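Side-chain contact in nonribosomal peptide synthase (Streptomyces sp. MJ635-86F5, PDB 5JJP), which activates an aliphatic beta-amino acid by adenylation, probably with ATP, as an adenylation enzyme of the nonribosomal peptide synthetase type: residues R299-S304 against G318-R323. Numbering follows the deposited sequence.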
ATOM      1  N   ARG A 299     -18.709   4.596  -8.239  1.00 15.02           N
ATOM      2  CA  ARG A 299     -19.077   3.281  -8.734  1.00 14.44           C
ATOM      3  C   ARG A 299     -18.608   2.174  -7.822  1.00 14.77           C
ATOM      4  O   ARG A 299     -19.128   1.036  -7.903  1.00 15.09           O
ATOM      5  CB  ARG A 299     -18.463   3.037 -10.098  1.00 14.96           C
ATOM      6  CG  ARG A 299     -18.723   4.170 -11.081  1.00 15.23           C
ATOM      7  CD  ARG A 299     -18.160   3.843 -12.424  1.00 14.08           C
ATOM      8  NE  ARG A 299     -18.858   2.694 -12.943  1.00 15.33           N
ATOM      9  CZ  ARG A 299     -18.337   1.780 -13.762  1.00 15.62           C
ATOM     10  NH1 ARG A 299     -19.072   0.754 -14.102  1.00 15.99           N
ATOM     11  NH2 ARG A 299     -17.084   1.862 -14.230  1.00 15.52           N
ATOM     12  N   SER A 300     -17.629   2.439  -6.958  1.00 14.03           N
ATOM     13  CA  SER A 300     -17.034   1.340  -6.228  1.00 13.55           C
ATOM     14  C   SER A 300     -16.368   1.733  -4.944  1.00 14.02           C
ATOM     15  O   SER A 300     -15.920   2.841  -4.791  1.00 13.81           O
ATOM     16  CB  SER A 300     -16.044   0.614  -7.121  1.00 13.27           C
ATOM     17  OG  SER A 300     -15.128   1.534  -7.653  1.00 14.52           O
ATOM     18  N   ILE A 301     -16.286   0.785  -4.017  1.00 15.16           N
ATOM     19  CA  ILE A 301     -15.643   1.028  -2.735  1.00 15.94           C
ATOM     20  C   ILE A 301     -14.824  -0.191  -2.351  1.00 15.95           C
ATOM     21  O   ILE A 301     -15.292  -1.327  -2.461  1.00 15.05           O
ATOM     22  CB  ILE A 301     -16.676   1.263  -1.627  1.00 17.49           C
ATOM     23  CG1 ILE A 301     -17.624   2.414  -2.001  1.00 19.45           C
ATOM     24  CG2 ILE A 301     -15.977   1.573  -0.320  1.00 18.01           C
ATOM     25  CD1 ILE A 301     -18.776   2.614  -1.002  1.00 20.10           C
ATOM     26  N   LEU A 302     -13.624   0.059  -1.876  1.00 17.20           N
ATOM     27  CA  LEU A 302     -12.713  -0.973  -1.404  1.00 20.02           C
ATOM     28  C   LEU A 302     -12.410  -0.718   0.064  1.00 22.89           C
ATOM     29  O   LEU A 302     -11.998   0.419   0.418  1.00 25.08           O
ATOM     30  CB  LEU A 302     -11.453  -0.885  -2.220  1.00 20.36           C
ATOM     31  CG  LEU A 302     -10.294  -1.806  -1.879  1.00 23.37           C
ATOM     32  CD1 LEU A 302     -10.695  -3.239  -2.129  1.00 26.55           C
ATOM     33  CD2 LEU A 302      -9.043  -1.500  -2.697  1.00 24.85           C
ATOM     34  N   PHE A 303     -12.736  -1.674   0.923  1.00 24.78           N
ATOM     35  CA  PHE A 303     -12.420  -1.565   2.389  1.00 31.24           C
ATOM     36  C   PHE A 303     -11.330  -2.477   2.806  1.00 30.12           C
ATOM     37  O   PHE A 303     -11.246  -3.566   2.303  1.00 22.28           O
ATOM     38  CB  PHE A 303     -13.459  -2.154   3.337  1.00 32.60           C
ATOM     39  CG  PHE A 303     -14.821  -1.879   3.002  1.00 41.26           C
ATOM     40  CD1 PHE A 303     -15.291  -0.569   2.999  1.00 52.35           C
ATOM     41  CD2 PHE A 303     -15.682  -2.923   2.776  1.00 47.33           C
ATOM     42  CE1 PHE A 303     -16.615  -0.297   2.706  1.00 56.51           C
ATOM     43  CE2 PHE A 303     -17.005  -2.666   2.495  1.00 58.83           C
ATOM     44  CZ  PHE A 303     -17.476  -1.350   2.451  1.00 56.74           C
ATOM     45  N   SER A 304     -10.670  -2.104   3.895  1.00 38.06           N
ATOM     46  CA  SER A 304      -9.832  -3.048   4.607  1.00 41.29           C
ATOM     47  C   SER A 304      -9.430  -2.567   5.944  1.00 42.85           C
ATOM     48  O   SER A 304      -9.545  -1.392   6.256  1.00 40.48           O
ATOM     49  CB  SER A 304      -8.533  -3.199   3.849  1.00 45.60           C
ATOM     50  OG  SER A 304      -7.826  -1.983   3.929  1.00 51.69           O
ATOM     51  N   GLY A 318     -27.714   0.081   0.912  1.00 30.45           N
ATOM     52  CA  GLY A 318     -29.023   0.741   0.792  1.00 31.08           C
ATOM     53  C   GLY A 318     -28.972   2.171   0.299  1.00 31.88           C
ATOM     54  O   GLY A 318     -29.756   2.576  -0.542  1.00 29.39           O
ATOM     55  N   LEU A 319     -27.999   2.930   0.778  1.00 32.47           N
ATOM     56  CA  LEU A 319     -27.811   4.288   0.282  1.00 32.55           C
ATOM     57  C   LEU A 319     -27.119   4.331  -1.082  1.00 31.86           C
ATOM     58  O   LEU A 319     -27.288   5.301  -1.812  1.00 32.07           O
ATOM     59  CB  LEU A 319     -26.987   5.105   1.272  1.00 31.98           C
ATOM     60  CG  LEU A 319     -27.555   5.276   2.676  1.00 31.65           C
ATOM     61  CD1 LEU A 319     -26.504   5.883   3.603  1.00 30.94           C
ATOM     62  CD2 LEU A 319     -28.808   6.134   2.618  1.00 30.43           C
ATOM     63  N   LEU A 320     -26.339   3.301  -1.413  1.00 28.43           N
ATOM     64  CA  LEU A 320     -25.559   3.296  -2.649  1.00 29.18           C
ATOM     65  C   LEU A 320     -25.839   2.056  -3.475  1.00 29.88           C
ATOM     66  O   LEU A 320     -24.983   1.202  -3.611  1.00 30.86           O
ATOM     67  CB  LEU A 320     -24.068   3.390  -2.320  1.00 29.43           C
ATOM     68  CG  LEU A 320     -23.650   4.762  -1.791  1.00 27.96           C
ATOM     69  CD1 LEU A 320     -22.260   4.698  -1.197  1.00 27.20           C
ATOM     70  CD2 LEU A 320     -23.754   5.832  -2.861  1.00 26.46           C
ATOM     71  N   PRO A 321     -27.063   1.955  -4.027  1.00 33.70           N
ATOM     72  CA  PRO A 321     -27.413   0.778  -4.843  1.00 32.01           C
ATOM     73  C   PRO A 321     -26.626   0.751  -6.141  1.00 27.99           C
ATOM     74  O   PRO A 321     -26.268   1.801  -6.668  1.00 29.10           O
ATOM     75  CB  PRO A 321     -28.906   0.984  -5.127  1.00 32.46           C
ATOM     76  CG  PRO A 321     -29.115   2.471  -5.024  1.00 32.34           C
ATOM     77  CD  PRO A 321     -28.163   2.951  -3.981  1.00 32.74           C
ATOM     78  N   GLY A 322     -26.304  -0.437  -6.606  1.00 26.77           N
ATOM     79  CA  GLY A 322     -25.551  -0.623  -7.862  1.00 23.88           C
ATOM     80  C   GLY A 322     -24.075  -0.230  -7.825  1.00 23.79           C
ATOM     81  O   GLY A 322     -23.476   0.043  -8.863  1.00 21.92           O
ATOM     82  N   ARG A 323     -23.497  -0.154  -6.630  1.00 22.95           N
ATOM     83  CA  ARG A 323     -22.058   0.073  -6.440  1.00 22.09           C
ATOM     84  C   ARG A 323     -21.404  -1.280  -6.185  1.00 20.53           C
ATOM     85  O   ARG A 323     -21.993  -2.176  -5.592  1.00 19.40           O
ATOM     86  CB  ARG A 323     -21.787   1.004  -5.252  1.00 22.62           C
ATOM     87  CG  ARG A 323     -21.771   2.481  -5.592  1.00 24.53           C
ATOM     88  CD  ARG A 323     -23.049   2.932  -6.236  1.00 25.21           C
ATOM     89  NE  ARG A 323     -23.108   4.389  -6.417  1.00 25.11           N
ATOM     90  CZ  ARG A 323     -24.249   5.097  -6.345  1.00 29.21           C
ATOM     91  NH1 ARG A 323     -25.443   4.480  -6.103  1.00 29.43           N
ATOM     92  NH2 ARG A 323     -24.227   6.406  -6.500  1.00 25.48           N
TER
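The guanidinium of Arg-323, whose aliphatic stem lies against the main chain of Arg-299, is gripped by three backbone carbonyls. NH1 of Arg-323 donates to O of Pro-321 at 2.9 Å, with a bent N-H...O angle of 144° and the acceptor lying out of the guanidinium plane; NE and NH2 reach O of Leu-298 and O of Leu-295. The contact belongs to a beta-alpha-beta unit of the AMP-binding fold, in which strand 300-304 leads through helix 310-319 into the parallel neighbour 324-329. After the helix a type II turn from Leu-320 to Arg-323 brings the chain back to the sheet, with Gly-322 at its positive-phi position.

Carbonyl acceptors from both the turn and the loop before the first strand fix the rotation of the guanidinium. One of its faces is covered by Leu-320, whose CD2 sits over the centre, 3.6 Å from CZ of Arg-323. The arginine chain bends at chi2 (57°), folding the group back toward the turn, while CG of Arg-323 rests 3.8 Å from O of Arg-299. The same oxygen receives a CA-H...O contact from CA of Arg-323 at 3.4 Å, evidence that the two backbones already run close here. True pairing starts one residue later: Arg-299 and Ile-301 both hydrogen-bond to the backbone of Arg-324, which they flank, as expected of parallel strands.

Deeper in, the contact is apolar. Ile-301 also packs on Trp-281 and on Leu-316 of the helix, and Leu-320 touches Val-292 of helix 289-293. With CG1 set beside the backbone N and chi2 extended (174°), Ile-301 presents its terminal methyl, and the two side chains cross at about a right angle where CD1 of Ile-301 meets CD1 of Leu-320 at 4.1 Å.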